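Local structure of KLLA0E02245p (Kluyveromyces lactis, 4GPS) at residues A[191-204]-A[397-409]. The protein removes the NAD cap and the methylguanosine cap from the 5' ends of RNAs and degrades RNA as a metal-dependent 5'-3' exoribonuclease. Numbering follows the deposited sequence.
Sequences CPFLDEPLSLLMTV and STTFKVQIDTNLT
Met-202 lays CB, CG and SD along one methyl of Val-402, with SD 3.7 Å from CG2, on the buried face of an antiparallel strand pair in the PD-(D/E)XK nuclease fold of the DXO family. The N-to-C directions of strands 198-204 and 399-404 make 154°, near antiparallel. At one end of the same face, the ring of Phe-400 turns its edge to Met-202 O. At the other, Cys-191, from the short 3-10 turn before the strand, sets SG 4.0 Å from both CG2 and CD1 of Ile-404. Leu-408 extends this apolar layer beyond the strand: its CD1 meets Pro-192 CB at 4.0 Å, while CD2 lies over the backbone of Pro-192.

The Ser-199, Leu-201 and Thr-203 face is more polar. Leu-201 and Lys-401 lie side by side, and CD2 of the leucine brushes CG of the lysine. In both Thr-203 and Thr-399 the hydroxyl stands anti to the carbonyl carbon, which brings the two OG1 atoms together in a hydrogen bond of 3.0 Å. Paired main-chain bonds link Leu-198 with Ile-404, Leu-200 with Val-402 and Met-202 with Phe-400. CA-H...O contacts add to the ladder, among them Gln-403 CA to Leu-198 O. At the Val-204 end of the pair, Val-204 N donates to Thr-398 O. Strand 210-213 continues the sheet beside 198-204, and strand 409-414 beside 399-404; helix 182-190 packs on Leu-198 and Leu-200, and Leu-388 of helix 370-393 on Met-202. Away from the annotated metal and substrate sites, the pairing joins strands nearly 200 residues apart in the chain, and its bond from Val-402 N to Leu-200 O is short, 2.7 Å, and nearly straight at 173°.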
ATOM      1  N   CYS A 191       0.866  12.158  -1.017  1.00 41.82           N
ATOM      2  CA  CYS A 191       1.449  13.490  -1.243  1.00 45.99           C
ATOM      3  C   CYS A 191       0.944  14.604  -0.330  1.00 46.21           C
ATOM      4  O   CYS A 191       1.730  15.268   0.324  1.00 46.40           O
ATOM      5  CB  CYS A 191       1.305  13.911  -2.719  1.00 44.15           C
ATOM      6  SG  CYS A 191       2.362  12.934  -3.803  1.00 43.30           S
ATOM      7  N   PRO A 192      -0.373  14.793  -0.230  1.00 50.39           N
ATOM      8  CA  PRO A 192      -0.806  15.886   0.657  1.00 51.09           C
ATOM      9  C   PRO A 192      -0.606  15.678   2.141  1.00 50.85           C
ATOM     10  O   PRO A 192      -0.846  16.586   2.947  1.00 50.92           O
ATOM     11  CB  PRO A 192      -2.283  16.083   0.300  1.00 48.43           C
ATOM     12  CG  PRO A 192      -2.694  14.818  -0.327  1.00 50.06           C
ATOM     13  CD  PRO A 192      -1.487  14.277  -1.044  1.00 49.77           C
ATOM     14  N   PHE A 193      -0.148  14.501   2.528  1.00 46.98           N
ATOM     15  CA  PHE A 193       0.034  14.282   3.943  1.00 45.62           C
ATOM     16  C   PHE A 193       1.508  14.221   4.346  1.00 45.66           C
ATOM     17  O   PHE A 193       1.820  13.972   5.510  1.00 45.60           O
ATOM     18  CB  PHE A 193      -0.743  13.025   4.369  1.00 43.09           C
ATOM     19  CG  PHE A 193      -2.141  12.976   3.823  1.00 43.89           C
ATOM     20  CD1 PHE A 193      -2.408  12.362   2.593  1.00 48.29           C
ATOM     21  CD2 PHE A 193      -3.170  13.612   4.473  1.00 42.59           C
ATOM     22  CE1 PHE A 193      -3.672  12.390   2.018  1.00 43.44           C
ATOM     23  CE2 PHE A 193      -4.457  13.653   3.906  1.00 43.52           C
ATOM     24  CZ  PHE A 193      -4.703  13.041   2.678  1.00 46.14           C
ATOM     25  N   LEU A 194       2.401  14.490   3.390  1.00 45.11           N
ATOM     26  CA  LEU A 194       3.845  14.448   3.639  1.00 48.93           C
ATOM     27  C   LEU A 194       4.570  15.790   3.474  1.00 55.48           C
ATOM     28  O   LEU A 194       4.090  16.718   2.820  1.00 57.52           O
ATOM     29  CB  LEU A 194       4.515  13.448   2.705  1.00 46.49           C
ATOM     30  CG  LEU A 194       4.088  11.989   2.819  1.00 54.50           C
ATOM     31  CD1 LEU A 194       4.713  11.203   1.667  1.00 49.94           C
ATOM     32  CD2 LEU A 194       4.480  11.437   4.189  1.00 48.95           C
ATOM     33  N   ASP A 195       5.760  15.851   4.056  1.00 59.11           N
ATOM     34  CA  ASP A 195       6.612  17.019   4.015  1.00 58.69           C
ATOM     35  C   ASP A 195       7.773  16.803   3.045  1.00 56.80           C
ATOM     36  O   ASP A 195       8.715  17.586   3.022  1.00 60.44           O
ATOM     37  CB  ASP A 195       7.168  17.279   5.407  1.00 67.14           C
ATOM     38  CG  ASP A 195       7.328  18.744   5.686  1.00 76.15           C
ATOM     39  OD1 ASP A 195       8.059  19.091   6.652  1.00 80.37           O
ATOM     40  OD2 ASP A 195       6.711  19.546   4.933  1.00 76.19           O
ATOM     41  N   GLU A 196       7.723  15.721   2.273  1.00 54.64           N
ATOM     42  CA  GLU A 196       8.756  15.415   1.280  1.00 55.39           C
ATOM     43  C   GLU A 196       8.025  15.334  -0.058  1.00 54.44           C
ATOM     44  O   GLU A 196       6.818  15.096  -0.092  1.00 58.71           O
ATOM     45  CB  GLU A 196       9.425  14.054   1.530  1.00 60.68           C
ATOM     46  CG  GLU A 196       9.762  13.677   2.970  1.00 72.49           C
ATOM     47  CD  GLU A 196      10.976  14.403   3.534  1.00 81.48           C
ATOM     48  OE1 GLU A 196      11.448  13.959   4.605  1.00 87.09           O
ATOM     49  OE2 GLU A 196      11.455  15.401   2.931  1.00 82.79           O
ATOM     50  N   PRO A 197       8.735  15.544  -1.177  1.00 49.44           N
ATOM     51  CA  PRO A 197       8.062  15.469  -2.479  1.00 46.49           C
ATOM     52  C   PRO A 197       8.035  14.027  -2.997  1.00 45.92           C
ATOM     53  O   PRO A 197       8.565  13.118  -2.360  1.00 47.23           O
ATOM     54  CB  PRO A 197       8.912  16.392  -3.364  1.00 42.78           C
ATOM     55  CG  PRO A 197      10.285  16.106  -2.867  1.00 44.53           C
ATOM     56  CD  PRO A 197      10.102  16.076  -1.324  1.00 46.53           C
ATOM     57  N   LEU A 198       7.412  13.843  -4.158  1.00 45.39           N
ATOM     58  CA  LEU A 198       7.293  12.546  -4.815  1.00 44.21           C
ATOM     59  C   LEU A 198       7.917  12.659  -6.202  1.00 45.67           C
ATOM     60  O   LEU A 198       7.727  13.668  -6.900  1.00 45.70           O
ATOM     61  CB  LEU A 198       5.809  12.143  -4.984  1.00 46.47           C
ATOM     62  CG  LEU A 198       5.522  10.897  -5.850  1.00 48.24           C
ATOM     63  CD1 LEU A 198       6.353   9.727  -5.300  1.00 57.31           C
ATOM     64  CD2 LEU A 198       4.067  10.512  -5.816  1.00 44.89           C
ATOM     65  N   SER A 199       8.636  11.618  -6.604  1.00 38.88           N
ATOM     66  CA  SER A 199       9.250  11.584  -7.909  1.00 39.93           C
ATOM     67  C   SER A 199       9.099  10.151  -8.429  1.00 43.01           C
ATOM     68  O   SER A 199       9.495   9.187  -7.763  1.00 41.69           O
ATOM     69  CB  SER A 199      10.726  11.968  -7.773  1.00 44.36           C
ATOM     70  OG  SER A 199      11.366  11.951  -9.022  1.00 50.03           O
ATOM     71  N   LEU A 200       8.537  10.007  -9.621  1.00 39.12           N
ATOM     72  CA  LEU A 200       8.320   8.679 -10.167  1.00 38.86           C
ATOM     73  C   LEU A 200       8.452   8.723 -11.679  1.00 41.58           C
ATOM     74  O   LEU A 200       8.592   9.796 -12.254  1.00 43.79           O
ATOM     75  CB  LEU A 200       6.892   8.179  -9.796  1.00 42.08           C
ATOM     76  CG  LEU A 200       6.528   7.840  -8.339  1.00 43.49           C
ATOM     77  CD1 LEU A 200       5.036   7.538  -8.166  1.00 37.79           C
ATOM     78  CD2 LEU A 200       7.336   6.658  -7.933  1.00 42.96           C
ATOM     79  N   LEU A 201       8.391   7.547 -12.311  1.00 46.40           N
ATOM     80  CA  LEU A 201       8.434   7.403 -13.763  1.00 45.47           C
ATOM     81  C   LEU A 201       7.121   6.776 -14.175  1.00 46.69           C
ATOM     82  O   LEU A 201       6.634   5.844 -13.529  1.00 49.94           O
ATOM     83  CB  LEU A 201       9.569   6.487 -14.204  1.00 46.53           C
ATOM     84  CG  LEU A 201      10.987   6.996 -13.966  1.00 52.65           C
ATOM     85  CD1 LEU A 201      11.933   6.099 -14.758  1.00 54.07           C
ATOM     86  CD2 LEU A 201      11.137   8.459 -14.421  1.00 45.20           C
ATOM     87  N   MET A 202       6.541   7.294 -15.243  1.00 44.05           N
ATOM     88  CA  MET A 202       5.277   6.775 -15.714  1.00 45.41           C
ATOM     89  C   MET A 202       5.400   6.669 -17.200  1.00 47.56           C
ATOM     90  O   MET A 202       5.660   7.665 -17.887  1.00 45.34           O
ATOM     91  CB  MET A 202       4.133   7.700 -15.292  1.00 48.35           C
ATOM     92  CG  MET A 202       3.959   7.686 -13.784  1.00 48.73           C
ATOM     93  SD  MET A 202       2.527   8.511 -13.066  1.00 50.06           S
ATOM     94  CE  MET A 202       1.343   7.975 -14.098  1.00 50.21           C
ATOM     95  N   THR A 203       5.253   5.436 -17.680  1.00 44.94           N
ATOM     96  CA  THR A 203       5.385   5.132 -19.086  1.00 44.23           C
ATOM     97  C   THR A 203       4.057   4.882 -19.786  1.00 44.87           C
ATOM     98  O   THR A 203       3.302   3.999 -19.388  1.00 47.44           O
ATOM     99  CB  THR A 203       6.290   3.868 -19.305  1.00 44.69           C
ATOM    100  OG1 THR A 203       7.607   4.114 -18.782  1.00 48.09           O
ATOM    101  CG2 THR A 203       6.388   3.536 -20.799  1.00 39.49           C
ATOM    102  N   VAL A 204       3.773   5.657 -20.832  1.00 43.38           N
ATOM    103  CA  VAL A 204       2.553   5.447 -21.603  1.00 44.66           C
ATOM    104  C   VAL A 204       2.917   4.383 -22.621  1.00 47.95           C
ATOM    105  O   VAL A 204       3.640   4.660 -23.588  1.00 47.64           O
ATOM    106  CB  VAL A 204       2.109   6.710 -22.372  1.00 43.71           C
ATOM    107  CG1 VAL A 204       0.945   6.369 -23.301  1.00 37.63           C
ATOM    108  CG2 VAL A 204       1.701   7.803 -21.398  1.00 39.00           C
ATOM    109  N   SER A 397       8.556  10.475 -26.791  1.00 91.19           N
ATOM    110  CA  SER A 397       8.850   9.842 -25.521  1.00 84.64           C
ATOM    111  C   SER A 397       7.623   9.147 -24.948  1.00 74.86           C
ATOM    112  O   SER A 397       6.536   9.723 -24.877  1.00 67.90           O
ATOM    113  CB  SER A 397       9.394  10.881 -24.515  1.00 88.73           C
ATOM    114  OG  SER A 397      10.776  11.168 -24.723  1.00 86.16           O
ATOM    115  N   THR A 398       7.814   7.892 -24.565  1.00 66.04           N
ATOM    116  CA  THR A 398       6.754   7.120 -23.961  1.00 59.42           C
ATOM    117  C   THR A 398       6.961   7.173 -22.436  1.00 58.11           C
ATOM    118  O   THR A 398       6.055   6.857 -21.661  1.00 56.69           O
ATOM    119  CB  THR A 398       6.777   5.638 -24.471  1.00 60.56           C
ATOM    120  OG1 THR A 398       8.061   5.030 -24.221  1.00 59.01           O
ATOM    121  CG2 THR A 398       6.491   5.596 -25.942  1.00 59.72           C
ATOM    122  N   THR A 399       8.157   7.576 -21.999  1.00 52.32           N
ATOM    123  CA  THR A 399       8.429   7.635 -20.567  1.00 53.36           C
ATOM    124  C   THR A 399       8.593   9.081 -20.051  1.00 52.98           C
ATOM    125  O   THR A 399       9.282   9.899 -20.663  1.00 55.42           O
ATOM    126  CB  THR A 399       9.669   6.760 -20.207  1.00 53.69           C
ATOM    127  OG1 THR A 399       9.501   5.436 -20.746  1.00 54.22           O
ATOM    128  CG2 THR A 399       9.814   6.648 -18.704  1.00 48.06           C
ATOM    129  N   PHE A 400       7.952   9.365 -18.914  1.00 50.47           N
ATOM    130  CA  PHE A 400       7.930  10.687 -18.299  1.00 48.25           C
ATOM    131  C   PHE A 400       8.330  10.721 -16.822  1.00 51.76           C
ATOM    132  O   PHE A 400       8.000   9.812 -16.063  1.00 55.02           O
ATOM    133  CB  PHE A 400       6.507  11.282 -18.411  1.00 48.45           C
ATOM    134  CG  PHE A 400       6.022  11.456 -19.825  1.00 49.68           C
ATOM    135  CD1 PHE A 400       5.516  10.373 -20.545  1.00 46.62           C
ATOM    136  CD2 PHE A 400       6.135  12.685 -20.463  1.00 47.77           C
ATOM    137  CE1 PHE A 400       5.136  10.512 -21.877  1.00 48.20           C
ATOM    138  CE2 PHE A 400       5.753  12.826 -21.807  1.00 52.73           C
ATOM    139  CZ  PHE A 400       5.254  11.738 -22.511  1.00 46.81           C
ATOM    140  N   LYS A 401       9.033  11.773 -16.410  1.00 51.20           N
ATOM    141  CA  LYS A 401       9.393  11.914 -15.006  1.00 51.15           C
ATOM    142  C   LYS A 401       8.203  12.633 -14.388  1.00 50.52           C
ATOM    143  O   LYS A 401       7.822  13.712 -14.845  1.00 48.72           O
ATOM    144  CB  LYS A 401      10.641  12.774 -14.815  1.00 58.78           C
ATOM    145  CG  LYS A 401      11.943  12.142 -15.275  1.00 73.21           C
ATOM    146  CD  LYS A 401      13.128  12.870 -14.645  1.00 83.93           C
ATOM    147  CE  LYS A 401      14.457  12.215 -15.009  1.00 89.48           C
ATOM    148  NZ  LYS A 401      15.565  12.790 -14.176  1.00 90.32           N
ATOM    149  N   VAL A 402       7.612  12.045 -13.353  1.00 47.22           N
ATOM    150  CA  VAL A 402       6.464  12.656 -12.723  1.00 48.21           C
ATOM    151  C   VAL A 402       6.845  13.119 -11.342  1.00 53.35           C
ATOM    152  O   VAL A 402       7.377  12.333 -10.524  1.00 53.28           O
ATOM    153  CB  VAL A 402       5.268  11.673 -12.644  1.00 48.21           C
ATOM    154  CG1 VAL A 402       4.156  12.297 -11.857  1.00 44.21           C
ATOM    155  CG2 VAL A 402       4.772  11.332 -14.042  1.00 45.34           C
ATOM    156  N   GLN A 403       6.593  14.405 -11.078  1.00 52.97           N
ATOM    157  CA  GLN A 403       6.929  14.961  -9.772  1.00 51.10           C
ATOM    158  C   GLN A 403       5.845  15.788  -9.163  1.00 48.08           C
ATOM    159  O   GLN A 403       5.076  16.475  -9.861  1.00 45.99           O
ATOM    160  CB  GLN A 403       8.209  15.786  -9.851  1.00 56.64           C
ATOM    161  CG  GLN A 403       9.380  14.910 -10.158  1.00 64.99           C
ATOM    162  CD  GLN A 403      10.568  15.684 -10.622  1.00 70.07           C
ATOM    163  OE1 GLN A 403      11.136  16.469  -9.866  1.00 71.25           O
ATOM    164  NE2 GLN A 403      10.957  15.476 -11.878  1.00 71.74           N
ATOM    165  N   ILE A 404       5.801  15.724  -7.842  1.00 44.14           N
ATOM    166  CA  ILE A 404       4.818  16.457  -7.098  1.00 44.81           C
ATOM    167  C   ILE A 404       5.457  17.140  -5.889  1.00 51.52           C
ATOM    168  O   ILE A 404       5.956  16.464  -4.992  1.00 53.17           O
ATOM    169  CB  ILE A 404       3.672  15.517  -6.664  1.00 40.56           C
ATOM    170  CG1 ILE A 404       3.025  14.895  -7.902  1.00 36.84           C
ATOM    171  CG2 ILE A 404       2.602  16.308  -5.879  1.00 40.87           C
ATOM    172  CD1 ILE A 404       1.711  14.083  -7.590  1.00 33.61           C
ATOM    173  N   ASP A 405       5.463  18.481  -5.909  1.00 54.16           N
ATOM    174  CA  ASP A 405       5.992  19.359  -4.842  1.00 56.48           C
ATOM    175  C   ASP A 405       5.344  19.030  -3.529  1.00 52.04           C
ATOM    176  O   ASP A 405       4.335  18.336  -3.486  1.00 48.71           O
ATOM    177  CB  ASP A 405       5.549  20.823  -5.041  1.00 60.48           C
ATOM    178  CG  ASP A 405       6.423  21.566  -5.939  1.00 71.18           C
ATOM    179  OD1 ASP A 405       7.635  21.270  -5.927  1.00 77.71           O
ATOM    180  OD2 ASP A 405       5.901  22.452  -6.647  1.00 79.22           O
ATOM    181  N   THR A 406       5.880  19.625  -2.473  1.00 47.49           N
ATOM    182  CA  THR A 406       5.246  19.489  -1.195  1.00 50.59           C
ATOM    183  C   THR A 406       4.057  20.455  -1.254  1.00 50.31           C
ATOM    184  O   THR A 406       3.222  20.438  -0.364  1.00 52.25           O
ATOM    185  CB  THR A 406       6.162  19.869  -0.025  1.00 49.48           C
ATOM    186  OG1 THR A 406       6.821  21.109  -0.314  1.00 57.20           O
ATOM    187  CG2 THR A 406       7.190  18.763   0.222  1.00 46.74           C
ATOM    188  N   ASN A 407       3.988  21.280  -2.305  1.00 51.09           N
ATOM    189  CA  ASN A 407       2.868  22.232  -2.503  1.00 54.96           C
ATOM    190  C   ASN A 407       1.841  21.639  -3.439  1.00 54.73           C
ATOM    191  O   ASN A 407       0.963  22.349  -3.920  1.00 57.17           O
ATOM    192  CB  ASN A 407       3.303  23.545  -3.179  1.00 61.39           C
ATOM    193  CG  ASN A 407       4.332  24.312  -2.385  1.00 71.61           C
ATOM    194  OD1 ASN A 407       4.102  24.670  -1.222  1.00 73.23           O
ATOM    195  ND2 ASN A 407       5.483  24.581  -3.013  1.00 74.62           N
ATOM    196  N   LEU A 408       1.982  20.354  -3.734  1.00 50.72           N
ATOM    197  CA  LEU A 408       1.095  19.660  -4.650  1.00 45.67           C
ATOM    198  C   LEU A 408       1.183  20.194  -6.073  1.00 46.04           C
ATOM    199  O   LEU A 408       0.217  20.122  -6.831  1.00 49.51           O
ATOM    200  CB  LEU A 408      -0.347  19.698  -4.152  1.00 43.52           C
ATOM    201  CG  LEU A 408      -0.448  19.218  -2.699  1.00 44.76           C
ATOM    202  CD1 LEU A 408      -1.919  19.069  -2.314  1.00 43.96           C
ATOM    203  CD2 LEU A 408       0.287  17.892  -2.535  1.00 43.86           C
ATOM    204  N   THR A 409       2.330  20.747  -6.447  1.00 45.83           N
ATOM    205  CA  THR A 409       2.478  21.180  -7.829  1.00 45.85           C
ATOM    206  C   THR A 409       3.015  19.984  -8.632  1.00 50.14           C
ATOM    207  O   THR A 409       4.080  19.431  -8.321  1.00 50.68           O
ATOM    208  CB  THR A 409       3.450  22.352  -7.974  1.00 48.05           C
ATOM    209  OG1 THR A 409       2.814  23.546  -7.505  1.00 52.12           O
ATOM    210  CG2 THR A 409       3.853  22.537  -9.442  1.00 45.33           C
TER
HETATM  211  O   HOH W   1       2.979  19.170   1.687  1.00 48.96           O